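Local structure of NADH-rubredoxin oxidoreductase (Clostridium acetobutylicum, 3KLJ) at residues N92-L97 and K102-K107; A27-C32 and E73-K78; F372-I375 and D379-L382. The protein catalyses the NADH-dependent reduction of rubredoxin through its bound FAD, feeding electrons by way of rubredoxin to enzymes of a dioxygen-scavenging system. One frame throughout, in Å; residues are numbered along the deposited sequence. Where two conformers were deposited one is given.

Contact 1. Residues N92-L97 and K102-K107; sequences NKLVTL and KIKYEK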
loop_
_atom_site.group_PDB
_atom_site.type_symbol
_atom_site.label_atom_id
_atom_site.label_comp_id
_atom_site.label_asym_id
_atom_site.label_seq_id
_atom_site.Cartn_x
_atom_site.Cartn_y
_atom_site.Cartn_z
ATOM N N ASN A 92 -26.223 -5.368 18.559
ATOM C CA ASN A 92 -26.299 -4.431 19.680
ATOM C C ASN A 92 -25.534 -3.138 19.390
ATOM O O ASN A 92 -25.543 -2.198 20.195
ATOM C CB ASN A 92 -25.773 -5.077 20.964
ATOM C CG ASN A 92 -26.718 -6.121 21.523
ATOM O OD1 ASN A 92 -26.406 -7.310 21.533
ATOM N ND2 ASN A 92 -27.881 -5.683 21.989
ATOM N N LYS A 93 -24.885 -3.108 18.229
ATOM C CA LYS A 93 -24.092 -1.968 17.777
ATOM C C LYS A 93 -23.052 -1.564 18.821
ATOM O O LYS A 93 -22.965 -0.402 19.217
ATOM C CB LYS A 93 -24.996 -0.795 17.373
ATOM C CG LYS A 93 -25.855 -1.084 16.143
ATOM C CD LYS A 93 -26.486 0.182 15.589
ATOM C CE LYS A 93 -26.967 -0.026 14.159
ATOM N NZ LYS A 93 -27.574 1.217 13.614
ATOM N N LEU A 94 -22.270 -2.548 19.260
ATOM C CA LEU A 94 -21.246 -2.339 20.276
ATOM C C LEU A 94 -19.901 -2.840 19.769
ATOM O O LEU A 94 -19.801 -3.951 19.237
ATOM C CB LEU A 94 -21.607 -3.055 21.589
ATOM C CG LEU A 94 -22.888 -2.701 22.367
ATOM C CD1 LEU A 94 -23.098 -3.661 23.538
ATOM C CD2 LEU A 94 -22.865 -1.274 22.880
ATOM N N VAL A 95 -18.873 -2.012 19.931
ATOM C CA VAL A 95 -17.511 -2.406 19.620
ATOM C C VAL A 95 -16.750 -2.596 20.930
ATOM O O VAL A 95 -16.789 -1.733 21.811
ATOM C CB VAL A 95 -16.824 -1.366 18.696
ATOM C CG1 VAL A 95 -15.326 -1.614 18.598
ATOM C CG2 VAL A 95 -17.462 -1.403 17.304
ATOM N N THR A 96 -16.081 -3.737 21.066
ATOM C CA THR A 96 -15.309 -4.031 22.273
ATOM C C THR A 96 -13.835 -3.768 22.023
ATOM O O THR A 96 -13.256 -4.264 21.050
ATOM C CB THR A 96 -15.495 -5.485 22.741
ATOM O OG1 THR A 96 -16.891 -5.764 22.888
ATOM C CG2 THR A 96 -14.804 -5.716 24.072
ATOM N N LEU A 97 -13.243 -2.984 22.916
ATOM C CA LEU A 97 -11.829 -2.665 22.863
ATOM C C LEU A 97 -10.992 -3.641 23.688
ATOM O O LEU A 97 -11.531 -4.468 24.440
ATOM C CB LEU A 97 -11.595 -1.225 23.338
ATOM C CG LEU A 97 -12.416 -0.137 22.634
ATOM C CD1 LEU A 97 -12.452 1.145 23.458
ATOM C CD2 LEU A 97 -11.904 0.132 21.219
ATOM N N LYS A 102 -16.542 -0.888 26.179
ATOM C CA LYS A 102 -17.405 -0.974 24.997
ATOM C C LYS A 102 -17.854 0.397 24.511
ATOM O O LYS A 102 -18.053 1.314 25.312
ATOM C CB LYS A 102 -18.623 -1.853 25.270
ATOM C CG LYS A 102 -18.334 -3.337 25.216
ATOM C CD LYS A 102 -19.483 -4.133 25.809
ATOM C CE LYS A 102 -19.182 -5.623 25.816
ATOM N NZ LYS A 102 -17.968 -5.966 26.617
ATOM N N ILE A 103 -18.010 0.529 23.195
ATOM C CA ILE A 103 -18.541 1.754 22.597
ATOM C C ILE A 103 -19.738 1.456 21.697
ATOM O O ILE A 103 -19.652 0.622 20.793
ATOM C CB ILE A 103 -17.446 2.543 21.823
ATOM C CG1 ILE A 103 -16.488 3.230 22.807
ATOM C CG2 ILE A 103 -18.073 3.590 20.890
ATOM C CD1 ILE A 103 -15.123 3.523 22.238
ATOM N N LYS A 104 -20.849 2.142 21.959
ATOM C CA LYS A 104 -22.044 2.040 21.128
ATOM C C LYS A 104 -21.982 3.019 19.961
ATOM O O LYS A 104 -21.544 4.160 20.120
ATOM C CB LYS A 104 -23.319 2.257 21.962
ATOM C CG LYS A 104 -24.624 1.977 21.202
ATOM C CD LYS A 104 -25.702 1.343 22.084
ATOM C CE LYS A 104 -26.321 2.338 23.061
ATOM N NZ LYS A 104 -27.439 1.735 23.856
ATOM N N TYR A 105 -22.418 2.559 18.794
ATOM C CA TYR A 105 -22.450 3.384 17.592
ATOM C C TYR A 105 -23.827 3.341 16.949
ATOM O O TYR A 105 -24.603 2.433 17.219
ATOM C CB TYR A 105 -21.398 2.895 16.583
ATOM C CG TYR A 105 -21.629 1.489 16.053
ATOM C CD1 TYR A 105 -22.511 1.261 14.992
ATOM C CD2 TYR A 105 -20.962 0.390 16.604
ATOM C CE1 TYR A 105 -22.731 -0.015 14.498
ATOM C CE2 TYR A 105 -21.174 -0.897 16.112
ATOM C CZ TYR A 105 -22.061 -1.086 15.057
ATOM O OH TYR A 105 -22.296 -2.344 14.555
ATOM N N GLU A 106 -24.113 4.311 16.080
ATOM C CA GLU A 106 -25.269 4.223 15.185
ATOM C C GLU A 106 -24.766 3.719 13.825
ATOM O O GLU A 106 -25.399 2.875 13.186
ATOM C CB GLU A 106 -25.975 5.575 15.041
ATOM C CG GLU A 106 -26.392 6.223 16.364
ATOM C CD GLU A 106 -27.268 7.463 16.174
ATOM O OE1 GLU A 106 -27.614 7.778 15.012
ATOM O OE2 GLU A 106 -27.612 8.122 17.187
ATOM N N LYS A 107 -23.628 4.252 13.390
ATOM C CA LYS A 107 -22.924 3.748 12.211
ATOM C C LYS A 107 -21.454 3.471 12.503
ATOM O O LYS A 107 -20.801 4.232 13.228
ATOM C CB LYS A 107 -23.048 4.725 11.045
ATOM C CG LYS A 107 -24.188 4.390 10.114
ATOM C CD LYS A 107 -25.331 5.332 10.239
ATOM C CE LYS A 107 -26.371 4.977 9.193
ATOM N NZ LYS A 107 -27.509 5.925 9.246
#
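Val95 and Ile103 form a hydrogen-bonded antiparallel pair and illustrate how a hairpin combines a backbone hydrogen-bond pattern with side-chain contacts on its two faces. Val95 N reaches Ile103 O at 2.9 Å in a nearly straight bond (170° at the hydrogen), and Ile103 N returns to Val95 O at the same length. Leu94 with Lys104 and Thr96 with Lys102 are the flanking non-hydrogen-bonded pairs. One pair further, Tyr105 N donates to Lys93 O at 3.0 Å. Here the chain is irregular: Lys93 and Leu94 together face Asp89, a G1 beta bulge on the side of strand 85-89.

A fourth hydrogen bond comes from a side chain. Lys93 extends beyond CG and sets NZ 2.8 Å from Glu106 O, in the carbonyl plane on a lone pair; the same ammonium makes a salt bridge with Asp259.

Beyond the strand ends, the Tyr105 ring lies under Lys93, whose CB stands over the ring centre at 3.8 Å, a CH-pi contact. With chi1 at 64°, the ring is wedged between the tyrosine's own N and carbonyl carbon, which carries it back to Lys93 and lets CE2 meet Val95 CG2 at 3.9 Å. Leu97 CD1 meets Ile103 CD1. On the face opposite Val95 and Ile103, Leu94 CD2 rests 3.7 Å from Lys104 CB, while Lys102 runs alongside Thr96.

Val95, Ile103 and Tyr105 all pack on Leu13. Strands 85-89, 94-97 and 102-104 form the antiparallel meander, packed on strand 12-15 of the parallel sheet, in the FAD domain of the glutathione reductase fold.

Contact 2. Residues A27-C32 and E73-K78; sequences AALGKC and EKNNIK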
loop_
_atom_site.group_PDB
_atom_site.type_symbol
_atom_site.label_atom_id
_atom_site.label_comp_id
_atom_site.label_asym_id
_atom_site.label_seq_id
_atom_site.Cartn_x
_atom_site.Cartn_y
_atom_site.Cartn_z
ATOM N N ALA A 27 -15.201 13.797 5.801
ATOM C CA ALA A 27 -16.425 13.723 5.003
ATOM C C ALA A 27 -17.692 13.844 5.861
ATOM O O ALA A 27 -18.652 14.493 5.461
ATOM C CB ALA A 27 -16.451 12.441 4.181
ATOM N N ALA A 28 -17.675 13.226 7.041
ATOM C CA ALA A 28 -18.803 13.267 7.982
ATOM C C ALA A 28 -19.029 14.651 8.606
ATOM O O ALA A 28 -20.123 14.936 9.106
ATOM C CB ALA A 28 -18.604 12.224 9.079
ATOM N N LEU A 29 -17.993 15.495 8.585
ATOM C CA LEU A 29 -18.039 16.847 9.174
ATOM C C LEU A 29 -19.147 17.733 8.620
ATOM O O LEU A 29 -19.413 17.739 7.415
ATOM C CB LEU A 29 -16.701 17.568 8.989
ATOM C CG LEU A 29 -15.754 17.625 10.181
ATOM C CD1 LEU A 29 -14.400 18.169 9.744
ATOM C CD2 LEU A 29 -16.356 18.488 11.295
ATOM N N GLY A 30 -19.781 18.484 9.512
ATOM C CA GLY A 30 -20.893 19.362 9.150
ATOM C C GLY A 30 -22.189 18.600 8.946
ATOM O O GLY A 30 -23.259 19.078 9.327
ATOM N N LYS A 31 -22.089 17.413 8.352
ATOM C CA LYS A 31 -23.257 16.593 8.064
ATOM C C LYS A 31 -23.714 15.819 9.311
ATOM O O LYS A 31 -24.904 15.810 9.634
ATOM C CB LYS A 31 -22.980 15.653 6.886
ATOM C CG LYS A 31 -22.032 16.227 5.848
ATOM C CD LYS A 31 -22.130 15.523 4.507
ATOM C CE LYS A 31 -21.484 16.397 3.435
ATOM N NZ LYS A 31 -21.903 16.030 2.057
ATOM N N CYS A 32 -22.769 15.159 9.984
ATOM C CA CYS A 32 -23.044 14.533 11.279
ATOM C C CYS A 32 -22.292 15.259 12.377
ATOM O O CYS A 32 -21.235 15.850 12.143
ATOM C CB CYS A 32 -22.718 13.039 11.285
ATOM S SG CYS A 32 -24.168 11.982 11.544
ATOM N N GLU A 73 -9.970 19.138 17.517
ATOM C CA GLU A 73 -10.666 19.866 18.584
ATOM C C GLU A 73 -11.602 20.948 18.037
ATOM O O GLU A 73 -12.766 21.025 18.439
ATOM C CB GLU A 73 -9.669 20.478 19.581
ATOM C CG GLU A 73 -9.173 19.495 20.636
ATOM C CD GLU A 73 -8.204 20.117 21.624
ATOM O OE1 GLU A 73 -8.403 21.288 22.029
ATOM O OE2 GLU A 73 -7.237 19.424 22.004
ATOM N N LYS A 74 -11.093 21.777 17.120
ATOM C CA LYS A 74 -11.901 22.802 16.454
ATOM C C LYS A 74 -13.120 22.177 15.766
ATOM O O LYS A 74 -14.201 22.760 15.747
ATOM C CB LYS A 74 -11.059 23.567 15.428
ATOM C CG LYS A 74 -11.205 25.082 15.501
ATOM C CD LYS A 74 -10.427 25.662 16.690
ATOM C CE LYS A 74 -10.517 27.185 16.764
ATOM N NZ LYS A 74 -11.858 27.641 17.239
ATOM N N ASN A 75 -12.940 20.981 15.213
ATOM C CA ASN A 75 -14.017 20.292 14.506
ATOM C C ASN A 75 -14.790 19.293 15.355
ATOM O O ASN A 75 -15.661 18.581 14.842
ATOM C CB ASN A 75 -13.476 19.625 13.246
ATOM C CG ASN A 75 -13.210 20.618 12.142
ATOM O OD1 ASN A 75 -14.104 21.365 11.738
ATOM N ND2 ASN A 75 -11.976 20.644 11.652
ATOM N N ASN A 76 -14.466 19.245 16.646
ATOM C CA ASN A 76 -15.121 18.345 17.609
ATOM C C ASN A 76 -15.069 16.847 17.315
ATOM O O ASN A 76 -15.916 16.088 17.788
ATOM C CB ASN A 76 -16.567 18.763 17.857
ATOM C CG ASN A 76 -16.766 19.312 19.226
ATOM O OD1 ASN A 76 -16.338 20.428 19.526
ATOM N ND2 ASN A 76 -17.416 18.531 20.087
ATOM N N ILE A 77 -14.080 16.424 16.542
ATOM C CA ILE A 77 -13.883 15.007 16.301
ATOM C C ILE A 77 -13.092 14.424 17.463
ATOM O O ILE A 77 -12.001 14.897 17.782
ATOM C CB ILE A 77 -13.161 14.753 14.959
ATOM C CG1 ILE A 77 -14.070 15.159 13.790
ATOM C CG2 ILE A 77 -12.740 13.291 14.847
ATOM C CD1 ILE A 77 -13.318 15.534 12.513
ATOM N N LYS A 78 -13.656 13.400 18.088
ATOM C CA LYS A 78 -13.041 12.743 19.235
ATOM C C LYS A 78 -12.150 11.581 18.809
ATOM O O LYS A 78 -12.609 10.618 18.176
ATOM C CB LYS A 78 -14.123 12.273 20.211
ATOM C CG LYS A 78 -14.899 13.427 20.849
ATOM C CD LYS A 78 -16.264 13.003 21.366
ATOM C CE LYS A 78 -17.270 12.810 20.228
ATOM N NZ LYS A 78 -18.569 12.263 20.738
#
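Leu29 and Asn75 bring their CA atoms to 7.5 Å where two helices have just ended, Leu29 being the first residue to leave helical geometry after helix 19-28 and Asn76 the first after helix 69-74, where its positive phi completes a Schellman motif. The turn at Asn76 is closed in part by Asn76 N bonding to Glu73 O at 3.0 Å.

Contacts between helix ends can rest on very few side chains, and here a single leucine supplies one whole side. Leu29 meets Asn75 at about a right angle and lays both methyl groups against the same side of its flat amide. CD1 stands directly above the amide carbon, 3.6 Å from Asn75 CG, while CD2 is displaced toward the side between OD1 and CB and also comes within 3.6 Å of Asn75 O. The chi1 of -101°, off the staggered positions, turns the fork of methyls over the amide. Beside it, Leu29 CG touches Ile77 CD1 at 4.0 Å. The amide is steadied by a weak hydrogen bond from Asn75 ND2 to Trp71 O, in helix 69-74.

Trp71 packs against both Leu29 and Ile77. Ile77 leads into the edge strand 78-80 and rests on Ile35 and Met37 of strand 35-38, which Ala28 also meets through Ile35. Beyond Leu29 the chain turns to Cys32, disulfide partner of Cys292, while Ala27 and Lys31 lean on Leu289 of helix 277-291.

Contact 3. Residues F372-I375 and D379-L382; sequences FDNI and DAIL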
loop_
_atom_site.group_PDB
_atom_site.type_symbol
_atom_site.label_atom_id
_atom_site.label_comp_id
_atom_site.label_asym_id
_atom_site.label_seq_id
_atom_site.Cartn_x
_atom_site.Cartn_y
_atom_site.Cartn_z
ATOM N N PHE A 372 -6.137 -2.645 -32.302
ATOM C CA PHE A 372 -5.077 -2.243 -33.216
ATOM C C PHE A 372 -5.170 -3.102 -34.462
ATOM O O PHE A 372 -4.889 -4.307 -34.414
ATOM C CB PHE A 372 -3.699 -2.415 -32.551
ATOM C CG PHE A 372 -3.468 -1.487 -31.390
ATOM C CD1 PHE A 372 -3.994 -1.779 -30.129
ATOM C CD2 PHE A 372 -2.730 -0.312 -31.557
ATOM C CE1 PHE A 372 -3.798 -0.917 -29.061
ATOM C CE2 PHE A 372 -2.515 0.554 -30.490
ATOM C CZ PHE A 372 -3.050 0.253 -29.238
ATOM N N ASP A 373 -5.572 -2.489 -35.572
ATOM C CA ASP A 373 -5.711 -3.208 -36.838
ATOM C C ASP A 373 -4.366 -3.556 -37.488
ATOM O O ASP A 373 -4.311 -4.341 -38.434
ATOM C CB ASP A 373 -6.632 -2.453 -37.815
ATOM C CG ASP A 373 -6.192 -1.021 -38.062
ATOM O OD1 ASP A 373 -4.987 -0.778 -38.287
ATOM O OD2 ASP A 373 -7.064 -0.126 -38.050
ATOM N N ASN A 374 -3.289 -2.970 -36.978
ATOM C CA ASN A 374 -1.948 -3.304 -37.423
ATOM C C ASN A 374 -1.075 -3.725 -36.236
ATOM O O ASN A 374 -0.731 -2.908 -35.386
ATOM C CB ASN A 374 -1.320 -2.122 -38.166
ATOM C CG ASN A 374 -0.131 -2.526 -39.028
ATOM O OD1 ASN A 374 0.052 -2.006 -40.129
ATOM N ND2 ASN A 374 0.676 -3.454 -38.536
ATOM N N ILE A 375 -0.729 -5.005 -36.181
ATOM C CA ILE A 375 0.111 -5.509 -35.097
ATOM C C ILE A 375 1.421 -6.114 -35.616
ATOM O O ILE A 375 2.064 -6.906 -34.925
ATOM C CB ILE A 375 -0.665 -6.495 -34.172
ATOM C CG1 ILE A 375 -1.194 -7.703 -34.961
ATOM C CG2 ILE A 375 -1.799 -5.759 -33.450
ATOM C CD1 ILE A 375 -1.594 -8.901 -34.105
ATOM N N ASP A 379 6.547 -0.422 -33.631
ATOM C CA ASP A 379 6.337 0.880 -34.278
ATOM C C ASP A 379 4.879 1.147 -34.641
ATOM O O ASP A 379 4.340 2.213 -34.299
ATOM C CB ASP A 379 7.245 1.062 -35.504
ATOM C CG ASP A 379 8.653 1.521 -35.123
ATOM O OD1 ASP A 379 8.860 1.982 -33.980
ATOM O OD2 ASP A 379 9.558 1.438 -35.965
ATOM N N ALA A 380 4.228 0.191 -35.307
ATOM C CA ALA A 380 2.828 0.396 -35.708
ATOM C C ALA A 380 1.894 0.590 -34.505
ATOM O O ALA A 380 0.905 1.317 -34.584
ATOM C CB ALA A 380 2.344 -0.737 -36.595
ATOM N N ILE A 381 2.201 -0.077 -33.398
ATOM C CA ILE A 381 1.408 0.087 -32.185
ATOM C C ILE A 381 1.651 1.476 -31.584
ATOM O O ILE A 381 0.703 2.202 -31.305
ATOM C CB ILE A 381 1.661 -1.047 -31.177
ATOM C CG1 ILE A 381 1.083 -2.346 -31.740
ATOM C CG2 ILE A 381 1.053 -0.705 -29.793
ATOM C CD1 ILE A 381 1.474 -3.552 -30.980
ATOM N N LEU A 382 2.924 1.842 -31.421
ATOM C CA LEU A 382 3.283 3.167 -30.920
ATOM C C LEU A 382 2.604 4.307 -31.686
ATOM O O LEU A 382 2.176 5.286 -31.078
ATOM C CB LEU A 382 4.799 3.365 -30.931
ATOM C CG LEU A 382 5.668 2.512 -29.998
ATOM C CD1 LEU A 382 7.149 2.768 -30.265
ATOM C CD2 LEU A 382 5.339 2.761 -28.528
HETATM O O HOH W 1 -1.486 -0.472 -34.811
#
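Ala380 O is gripped twice, by water 1 and by Asn384 ND2, and through the water it is tied to the chain that leads into its own helix. Water 1 donates to Ala380 O at 3.0 Å and to Asn374 O at 2.6 Å. The two acceptors subtend about 110° at the water oxygen, close to a tetrahedral angle, so one molecule can serve both with little distortion. The setting is the C-terminal domain of the reductase, where the segment after helix 356-367 turns into the short final helix 378-382 beside an antiparallel sheet. It is a worked example of a water-mediated link: two backbone carbonyls, neither able to donate to the other, are joined by one water that donates to both.

Side-chain contacts lie beside this bridge. Phe372, with CG beside its backbone N (chi1 -66°), directs its ring at Ile381, crossing it at about a right angle. CE2 lies 3.8 Å from Ile381 CG2 and 3.7 Å from Ile381 O, the carbonyl approaching the ring obliquely. Ala380 CB also comes within 3.9 Å of Asn374 CG.

Both large side chains belong to the interior of the domain. Phe372 and Ile381 share Ile347 of strand 346-353, and Ile381 also packs on Leu342 of strand 337-343. The loop itself is fixed to its surroundings by Asn345 ND2 on Phe372 O and Lys327 NZ on Ile375 O. Water 1, finally, lies in the plane of the Phe372 ring at its edge, 3.5 Å from CD2.

Contacts 1 and 2 belong to the FAD-binding part of the chain, their centres about 19 Å apart and their nearest atoms about 6 Å; contact 3 lies across the molecule, its centre more than 50 Å from either. All three are partly buried, yet each is held differently. Contact 1 joins strands of one hairpin chiefly through direct backbone bonds, plus a lysine side chain. Contact 2 brings together two helix ends distant in sequence, by van der Waals packing alone. Contact 3 links chain neighbours, but a water replaces the direct bond. Contacts 1 and 2 flank the same parallel sheet, through strands 12-15 and 35-38, whereas contact 3 packs on the antiparallel sheet of the C-terminal domain.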